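Local coordinates for protein GH61E (Thielavia terrestris, PDB 3EJA), which is very probably a copper-dependent lytic polysaccharide monooxygenase of family AA9, formerly GH61, that cleaves glycosidic bonds in cellulose-like polysaccharides by oxidation, at residues Trp4-Asp9 against Trp61-Val66; Phe96-Asp101 against Phe119-Pro124. All coordinates share one frame; numbering follows the deposited sequence.

Interaction 1: residues Trp4-Asp9 against Trp61-Val66; sequences WPRVND and WANPDV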
ATOM      1  N   TRP A   4       6.668  -5.781   4.620  1.00 11.94           N
ATOM      2  CA  TRP A   4       5.296  -5.773   5.129  1.00 12.05           C
ATOM      3  C   TRP A   4       4.802  -7.243   5.123  1.00 12.35           C
ATOM      4  O   TRP A   4       4.037  -7.636   4.236  1.00 11.99           O
ATOM      5  CB  TRP A   4       4.400  -4.933   4.214  1.00 12.15           C
ATOM      6  CG  TRP A   4       4.539  -3.434   4.287  1.00 11.99           C
ATOM      7  CD1 TRP A   4       5.234  -2.633   3.425  1.00 12.26           C
ATOM      8  CD2 TRP A   4       3.916  -2.554   5.238  1.00 12.24           C
ATOM      9  NE1 TRP A   4       5.098  -1.312   3.788  1.00 12.47           N
ATOM     10  CE2 TRP A   4       4.289  -1.233   4.892  1.00 12.23           C
ATOM     11  CE3 TRP A   4       3.083  -2.754   6.350  1.00 11.59           C
ATOM     12  CZ2 TRP A   4       3.860  -0.114   5.620  1.00 12.08           C
ATOM     13  CZ3 TRP A   4       2.649  -1.640   7.073  1.00 12.23           C
ATOM     14  CH2 TRP A   4       3.047  -0.336   6.705  1.00 12.68           C
ATOM     15  N   PRO A   5       5.277  -8.068   6.087  1.00 12.47           N
ATOM     16  CA  PRO A   5       5.139  -9.528   5.942  1.00 12.71           C
ATOM     17  C   PRO A   5       3.827 -10.173   6.434  1.00 13.15           C
ATOM     18  O   PRO A   5       3.542 -11.316   6.064  1.00 13.21           O
ATOM     19  CB  PRO A   5       6.314 -10.059   6.765  1.00 12.81           C
ATOM     20  CG  PRO A   5       6.456  -9.051   7.899  1.00 12.32           C
ATOM     21  CD  PRO A   5       6.008  -7.703   7.320  1.00 12.46           C
ATOM     22  N   ARG A   6       3.051  -9.462   7.255  1.00 13.44           N
ATOM     23  CA  ARG A   6       1.936 -10.078   7.988  1.00 14.29           C
ATOM     24  C   ARG A   6       0.711  -9.188   8.132  1.00 13.91           C
ATOM     25  O   ARG A   6       0.823  -7.957   8.225  1.00 13.66           O
ATOM     26  CB  ARG A   6       2.377 -10.448   9.416  1.00 13.55           C
ATOM     27  CG  ARG A   6       3.471 -11.483   9.542  1.00 15.83           C
ATOM     28  CD  ARG A   6       3.911 -11.677  11.001  1.00 15.55           C
ATOM     29  NE  ARG A   6       4.762 -10.589  11.481  1.00 20.15           N
ATOM     30  CZ  ARG A   6       4.470  -9.781  12.500  1.00 21.18           C
ATOM     31  NH1 ARG A   6       3.343  -9.925  13.188  1.00 21.75           N
ATOM     32  NH2 ARG A   6       5.320  -8.817  12.838  1.00 22.91           N
ATOM     33  N   VAL A   7      -0.452  -9.827   8.204  1.00 13.81           N
ATOM     34  CA  VAL A   7      -1.698  -9.152   8.568  1.00 14.23           C
ATOM     35  C   VAL A   7      -2.313  -9.836   9.788  1.00 14.88           C
ATOM     36  O   VAL A   7      -2.161 -11.056   9.963  1.00 14.37           O
ATOM     37  CB  VAL A   7      -2.723  -9.087   7.400  1.00 14.16           C
ATOM     38  CG1 VAL A   7      -2.327  -7.995   6.404  1.00 13.62           C
ATOM     39  CG2 VAL A   7      -2.878 -10.450   6.709  1.00 13.85           C
ATOM     40  N   ASN A   8      -2.986  -9.043  10.620  1.00 15.34           N
ATOM     41  CA  ASN A   8      -3.571  -9.520  11.885  1.00 16.15           C
ATOM     42  C   ASN A   8      -2.650 -10.469  12.666  1.00 16.66           C
ATOM     43  O   ASN A   8      -1.505 -10.117  12.969  1.00 16.63           O
ATOM     44  CB  ASN A   8      -4.962 -10.132  11.654  1.00 15.74           C
ATOM     45  CG  ASN A   8      -6.004  -9.087  11.305  1.00 15.42           C
ATOM     46  OD1 ASN A   8      -5.670  -7.932  11.048  1.00 15.69           O
ATOM     47  ND2 ASN A   8      -7.268  -9.485  11.288  1.00 14.22           N
ATOM     48  N   ASP A   9      -3.139 -11.674  12.966  1.00 17.20           N
ATOM     49  CA  ASP A   9      -2.390 -12.648  13.778  1.00 17.58           C
ATOM     50  C   ASP A   9      -1.649 -13.703  12.935  1.00 17.56           C
ATOM     51  O   ASP A   9      -1.132 -14.699  13.468  1.00 17.33           O
ATOM     52  CB  ASP A   9      -3.354 -13.363  14.731  0.50 17.71           C
ATOM     53  CG  ASP A   9      -4.425 -14.164  13.992  0.50 18.13           C
ATOM     54  OD1 ASP A   9      -4.852 -13.749  12.884  0.50 18.01           O
ATOM     55  OD2 ASP A   9      -4.843 -15.211  14.526  0.50 19.16           O
ATOM     56  N   TRP A  61       1.300  -5.349   9.341  1.00 13.71           N
ATOM     57  CA  TRP A  61       2.543  -5.272  10.107  1.00 14.26           C
ATOM     58  C   TRP A  61       3.723  -4.974   9.200  1.00 14.43           C
ATOM     59  O   TRP A  61       3.845  -5.560   8.124  1.00 14.12           O
ATOM     60  CB  TRP A  61       2.806  -6.582  10.865  1.00 15.07           C
ATOM     61  CG  TRP A  61       1.826  -6.870  11.958  1.00 15.86           C
ATOM     62  CD1 TRP A  61       0.668  -7.589  11.855  1.00 16.82           C
ATOM     63  CD2 TRP A  61       1.919  -6.451  13.331  1.00 16.58           C
ATOM     64  NE1 TRP A  61       0.034  -7.647  13.075  1.00 16.71           N
ATOM     65  CE2 TRP A  61       0.779  -6.958  13.998  1.00 16.74           C
ATOM     66  CE3 TRP A  61       2.860  -5.704  14.060  1.00 17.03           C
ATOM     67  CZ2 TRP A  61       0.541  -6.730  15.365  1.00 17.06           C
ATOM     68  CZ3 TRP A  61       2.627  -5.483  15.425  1.00 16.81           C
ATOM     69  CH2 TRP A  61       1.473  -5.990  16.056  1.00 16.76           C
ATOM     70  N   ALA A  62       4.581  -4.057   9.643  1.00 14.45           N
ATOM     71  CA  ALA A  62       5.875  -3.829   9.003  1.00 14.88           C
ATOM     72  C   ALA A  62       6.976  -4.419   9.882  1.00 15.44           C
ATOM     73  O   ALA A  62       6.835  -4.472  11.112  1.00 15.63           O
ATOM     74  CB  ALA A  62       6.101  -2.338   8.776  1.00 14.83           C
ATOM     75  N   ASN A  63       8.059  -4.868   9.254  1.00 15.55           N
ATOM     76  CA  ASN A  63       9.156  -5.507   9.978  1.00 16.14           C
ATOM     77  C   ASN A  63      10.532  -5.032   9.519  1.00 15.89           C
ATOM     78  O   ASN A  63      10.872  -5.188   8.343  1.00 15.66           O
ATOM     79  CB  ASN A  63       9.047  -7.032   9.883  1.00 16.09           C
ATOM     80  CG  ASN A  63      10.045  -7.736  10.773  1.00 17.75           C
ATOM     81  OD1 ASN A  63      11.254  -7.639  10.570  1.00 19.56           O
ATOM     82  ND2 ASN A  63       9.545  -8.436  11.774  1.00 20.89           N
ATOM     83  N   PRO A  64      11.347  -4.497  10.458  1.00 15.78           N
ATOM     84  CA  PRO A  64      11.111  -4.439  11.919  1.00 15.79           C
ATOM     85  C   PRO A  64      10.080  -3.384  12.351  1.00 16.18           C
ATOM     86  O   PRO A  64       9.338  -3.599  13.314  1.00 15.41           O
ATOM     87  CB  PRO A  64      12.501  -4.090  12.474  1.00 16.04           C
ATOM     88  CG  PRO A  64      13.134  -3.285  11.400  1.00 15.61           C
ATOM     89  CD  PRO A  64      12.648  -3.897  10.095  1.00 15.41           C
ATOM     90  N   ASP A  65      10.055  -2.273  11.619  1.00 15.77           N
ATOM     91  CA  ASP A  65       9.162  -1.129  11.831  1.00 16.81           C
ATOM     92  C   ASP A  65       9.464  -0.144  10.699  1.00 16.36           C
ATOM     93  O   ASP A  65      10.453  -0.306   9.983  1.00 16.51           O
ATOM     94  CB  ASP A  65       9.422  -0.455  13.187  1.00 17.05           C
ATOM     95  CG  ASP A  65      10.875  -0.082  13.379  1.00 19.23           C
ATOM     96  OD1 ASP A  65      11.362   0.838  12.699  1.00 23.66           O
ATOM     97  OD2 ASP A  65      11.535  -0.716  14.217  1.00 23.99           O
ATOM     98  N   VAL A  66       8.632   0.883  10.553  1.00 16.57           N
ATOM     99  CA  VAL A  66       8.839   1.904   9.519  1.00 16.24           C
ATOM    100  C   VAL A  66       9.741   3.008  10.077  1.00 16.37           C
ATOM    101  O   VAL A  66       9.373   3.664  11.057  1.00 16.28           O
ATOM    102  CB  VAL A  66       7.475   2.500   9.047  1.00 16.62           C
ATOM    103  CG1 VAL A  66       7.687   3.715   8.156  1.00 16.52           C
ATOM    104  CG2 VAL A  66       6.628   1.433   8.320  1.00 16.80           C
TER

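Interaction 2: residues Phe96-Asp101 against Phe119-Pro124; sequences FKVYED and FAVPIP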
ATOM      1  N   PHE A  96      -8.269   1.137  -5.668  1.00 10.65           N
ATOM      2  CA  PHE A  96      -8.725   2.360  -5.001  1.00 10.84           C
ATOM      3  C   PHE A  96      -8.009   2.547  -3.659  1.00 10.62           C
ATOM      4  O   PHE A  96      -7.696   1.571  -2.976  1.00 10.11           O
ATOM      5  CB  PHE A  96     -10.258   2.396  -4.857  1.00 11.39           C
ATOM      6  CG  PHE A  96     -10.846   1.217  -4.111  1.00 11.90           C
ATOM      7  CD1 PHE A  96     -11.103   0.016  -4.769  1.00 12.81           C
ATOM      8  CD2 PHE A  96     -11.172   1.323  -2.757  1.00 12.80           C
ATOM      9  CE1 PHE A  96     -11.651  -1.076  -4.089  1.00 13.25           C
ATOM     10  CE2 PHE A  96     -11.733   0.241  -2.067  1.00 13.15           C
ATOM     11  CZ  PHE A  96     -11.974  -0.964  -2.738  1.00 12.94           C
ATOM     12  N   LYS A  97      -7.724   3.803  -3.313  1.00 10.68           N
ATOM     13  CA  LYS A  97      -7.021   4.129  -2.066  1.00 11.07           C
ATOM     14  C   LYS A  97      -7.986   4.126  -0.883  1.00 11.34           C
ATOM     15  O   LYS A  97      -9.041   4.762  -0.949  1.00 11.63           O
ATOM     16  CB  LYS A  97      -6.354   5.504  -2.185  1.00 10.61           C
ATOM     17  CG  LYS A  97      -5.570   5.927  -0.952  1.00 10.40           C
ATOM     18  CD  LYS A  97      -5.014   7.345  -1.092  1.00 11.51           C
ATOM     19  CE  LYS A  97      -3.708   7.378  -1.883  1.00 11.47           C
ATOM     20  NZ  LYS A  97      -3.411   8.781  -2.318  1.00 11.26           N
ATOM     21  N   VAL A  98      -7.619   3.428   0.195  1.00 11.87           N
ATOM     22  CA  VAL A  98      -8.455   3.370   1.400  1.00 12.15           C
ATOM     23  C   VAL A  98      -7.854   4.084   2.615  1.00 12.73           C
ATOM     24  O   VAL A  98      -8.560   4.316   3.607  1.00 12.72           O
ATOM     25  CB  VAL A  98      -8.863   1.902   1.781  1.00 12.45           C
ATOM     26  CG1 VAL A  98      -9.672   1.267   0.660  1.00 12.02           C
ATOM     27  CG2 VAL A  98      -7.646   1.048   2.140  1.00 11.86           C
ATOM     28  N   TYR A  99      -6.566   4.425   2.539  1.00 12.70           N
ATOM     29  CA  TYR A  99      -5.861   5.079   3.641  1.00 13.28           C
ATOM     30  C   TYR A  99      -4.633   5.820   3.125  1.00 13.23           C
ATOM     31  O   TYR A  99      -3.945   5.333   2.225  1.00 12.61           O
ATOM     32  CB  TYR A  99      -5.443   4.050   4.715  1.00 13.05           C
ATOM     33  CG  TYR A  99      -4.628   4.645   5.841  1.00 13.59           C
ATOM     34  CD1 TYR A  99      -3.241   4.801   5.720  1.00 11.89           C
ATOM     35  CD2 TYR A  99      -5.246   5.073   7.026  1.00 13.28           C
ATOM     36  CE1 TYR A  99      -2.487   5.359   6.740  1.00 13.71           C
ATOM     37  CE2 TYR A  99      -4.497   5.644   8.054  1.00 14.57           C
ATOM     38  CZ  TYR A  99      -3.121   5.783   7.903  1.00 14.47           C
ATOM     39  OH  TYR A  99      -2.374   6.334   8.915  1.00 15.12           O
ATOM     40  N   GLU A 100      -4.368   6.990   3.707  1.00 12.97           N
ATOM     41  CA  GLU A 100      -3.089   7.678   3.534  1.00 13.75           C
ATOM     42  C   GLU A 100      -2.814   8.492   4.792  1.00 13.74           C
ATOM     43  O   GLU A 100      -3.742   8.938   5.465  1.00 13.90           O
ATOM     44  CB  GLU A 100      -3.117   8.590   2.291  1.00 13.36           C
ATOM     45  CG  GLU A 100      -4.001   9.827   2.456  1.00 13.72           C
ATOM     46  CD  GLU A 100      -4.111  10.678   1.203  1.00 15.28           C
ATOM     47  OE1 GLU A 100      -3.591  10.281   0.142  1.00 16.83           O
ATOM     48  OE2 GLU A 100      -4.739  11.749   1.284  1.00 18.40           O
ATOM     49  N   ASP A 101      -1.561   8.687   5.133  1.00 14.57           N
ATOM     50  CA  ASP A 101      -1.293   9.594   6.233  1.00 15.74           C
ATOM     51  C   ASP A 101      -0.654  10.878   5.703  1.00 16.04           C
ATOM     52  O   ASP A 101      -0.289  10.966   4.527  1.00 16.23           O
ATOM     53  CB  ASP A 101      -0.465   8.910   7.328  1.00 15.56           C
ATOM     54  CG  ASP A 101       0.835   8.360   6.815  1.00 15.92           C
ATOM     55  OD1 ASP A 101       1.222   8.703   5.677  1.00 17.79           O
ATOM     56  OD2 ASP A 101       1.480   7.593   7.551  1.00 15.23           O
ATOM     57  N   PHE A 119      -0.056  -1.188  11.890  1.00 15.45           N
ATOM     58  CA  PHE A 119      -0.850  -0.188  11.171  1.00 15.12           C
ATOM     59  C   PHE A 119      -2.312  -0.581  11.011  1.00 15.36           C
ATOM     60  O   PHE A 119      -2.626  -1.657  10.500  1.00 14.93           O
ATOM     61  CB  PHE A 119      -0.200   0.132   9.815  1.00 14.84           C
ATOM     62  CG  PHE A 119       1.118   0.827   9.949  1.00 14.04           C
ATOM     63  CD1 PHE A 119       2.286   0.100  10.186  1.00 13.38           C
ATOM     64  CD2 PHE A 119       1.191   2.216   9.892  1.00 13.35           C
ATOM     65  CE1 PHE A 119       3.509   0.750  10.340  1.00 13.86           C
ATOM     66  CE2 PHE A 119       2.414   2.873  10.038  1.00 13.29           C
ATOM     67  CZ  PHE A 119       3.569   2.139  10.259  1.00 13.55           C
ATOM     68  N   ALA A 120      -3.194   0.312  11.459  1.00 15.54           N
ATOM     69  CA  ALA A 120      -4.644   0.120  11.385  1.00 16.19           C
ATOM     70  C   ALA A 120      -5.213   0.507  10.016  1.00 16.38           C
ATOM     71  O   ALA A 120      -5.159   1.677   9.615  1.00 16.70           O
ATOM     72  CB  ALA A 120      -5.334   0.910  12.508  1.00 16.12           C
ATOM     73  N   VAL A 121      -5.744  -0.485   9.299  1.00 16.74           N
ATOM     74  CA  VAL A 121      -6.315  -0.256   7.964  1.00 17.33           C
ATOM     75  C   VAL A 121      -7.828  -0.379   8.020  1.00 18.14           C
ATOM     76  O   VAL A 121      -8.353  -1.481   8.224  1.00 17.63           O
ATOM     77  CB  VAL A 121      -5.781  -1.236   6.886  1.00 17.28           C
ATOM     78  CG1 VAL A 121      -6.230  -0.790   5.493  1.00 16.55           C
ATOM     79  CG2 VAL A 121      -4.265  -1.346   6.952  1.00 17.02           C
ATOM     80  N   PRO A 122      -8.529   0.747   7.804  1.00 18.83           N
ATOM     81  CA  PRO A 122      -9.989   0.729   7.807  1.00 19.47           C
ATOM     82  C   PRO A 122     -10.527   0.095   6.522  1.00 19.38           C
ATOM     83  O   PRO A 122     -10.242   0.572   5.419  1.00 19.92           O
ATOM     84  CB  PRO A 122     -10.355   2.217   7.877  1.00 19.69           C
ATOM     85  CG  PRO A 122      -9.203   2.915   7.159  1.00 20.01           C
ATOM     86  CD  PRO A 122      -7.980   2.088   7.497  1.00 19.51           C
ATOM     87  N   ILE A 123     -11.266  -0.997   6.660  1.00 19.24           N
ATOM     88  CA  ILE A 123     -11.959  -1.571   5.513  1.00 19.16           C
ATOM     89  C   ILE A 123     -13.284  -0.827   5.384  1.00 19.58           C
ATOM     90  O   ILE A 123     -14.109  -0.888   6.305  1.00 19.25           O
ATOM     91  CB  ILE A 123     -12.189  -3.103   5.664  1.00 18.91           C
ATOM     92  CG1 ILE A 123     -10.888  -3.827   6.041  1.00 18.62           C
ATOM     93  CG2 ILE A 123     -12.818  -3.683   4.398  1.00 18.84           C
ATOM     94  CD1 ILE A 123      -9.739  -3.723   5.007  1.00 18.19           C
ATOM     95  N   PRO A 124     -13.489  -0.109   4.255  1.00 19.84           N
ATOM     96  CA  PRO A 124     -14.705   0.700   4.114  1.00 20.12           C
ATOM     97  C   PRO A 124     -15.961  -0.163   4.270  1.00 20.55           C
ATOM     98  O   PRO A 124     -15.993  -1.289   3.772  1.00 20.30           O
ATOM     99  CB  PRO A 124     -14.594   1.269   2.693  1.00 20.13           C
ATOM    100  CG  PRO A 124     -13.142   1.242   2.383  1.00 19.59           C
ATOM    101  CD  PRO A 124     -12.621   0.002   3.065  1.00 19.80           C
TER

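Interaction 1: residues Trp4-Asp9 against Trp61-Val66
Trp-4 packs on Ala-62 and Arg-6 on Trp-61 where the edge strand 3-7 runs antiparallel to strand 57-63 in the smaller sheet of the AA9 beta sandwich. The tight part lies on the buried side. The methyl CB of Ala-62 sits over one face of the Trp-4 indole, a CH-pi contact 3.9 Å from the centroid of the six-membered ring, while Val-66 CG2 approaches the far end of the ring at Trp-4 CZ2. Phe-119 meets the same indole edge-to-face, and Ala-136 and Gln-138 of the opposing sheet touch it, so the ring is buried between the two sheets. Between the strands, Trp-61 N donates to Arg-6 O at 2.9 Å, a nearly straight bond. The other face of the sheet is more open and more polar. Here the Arg-6 chain bends at chi3 (-76°) and lays its guanidinium over the partly exposed Trp-61 indole, a cation-pi stack with planes 27° apart. Arg-6 NE also has a long, weak ion pair with Asp-12. The indole is anchored at its rim: Trp-61 NE1 donates to a lone pair of Asn-8 O at 2.9 Å, the acceptor lying out of the indole plane, so the bond is bent (N-H...O 133°).

Interaction 2: residues Phe96-Asp101 against Phe119-Pro124
A chi1 of 176° places the Tyr-99 ring opposite the backbone N and beside Pro-122, where Tyr-99 CD2 comes 4.1 Å from Pro-122 CD. The neighbouring Val-98 (chi1 -61°) spreads its two methyls over different partners: CG2 meets Val-121 CG1 at 4.1 Å, and CG1 meets the ring of Pro-124 at CG, 3.9 Å away. That two successive residues both point across the contact follows from a classic beta bulge, in which Val-98 and Tyr-99 together face Phe-74 of strand 72-78. The joint is between sheets: 96-100 is the edge strand of the larger sheet and 118-122 the edge strand of the smaller one, and their segment axes pass 6.8 Å apart at 139°. Val-121 also reaches Phe-74 and Leu-134 and so continues into the buried core, whereas Pro-122 lies on the exposed side. Lys-97 and Glu-100 take no part in this interface; Lys-97 NZ binds Glu-100 OE1 at 2.9 Å and also the carbonyls of Pro-201 and Pro-203. The facing surfaces meet through methyls, proline rings and the Tyr-99 ring, so the two sheets are joined here by apolar packing without direct polar bonds.

Overall arrangement
Both interactions share the smaller sheet: strand 57-63 of interaction 1 is flanked by 3-7 and by 118-122, the strand that interaction 2 sets against the edge of the larger sheet. Their centres lie 15 Å apart, yet they touch through Phe-119, whose CD1 is 3.6 Å from Trp-4 CZ3 and whose CZ is 3.7 Å from Val-66 CG2. Interaction 1 is the one near the metal site of His-1, His-68 and Tyr-153, which holds magnesium in this crystal and probably copper in the working enzyme. The side chain of Trp-4 is about 4 Å from that of Tyr-153, and that of Val-66 about 10 Å from the magnesium. Interaction 2 lies away from that site.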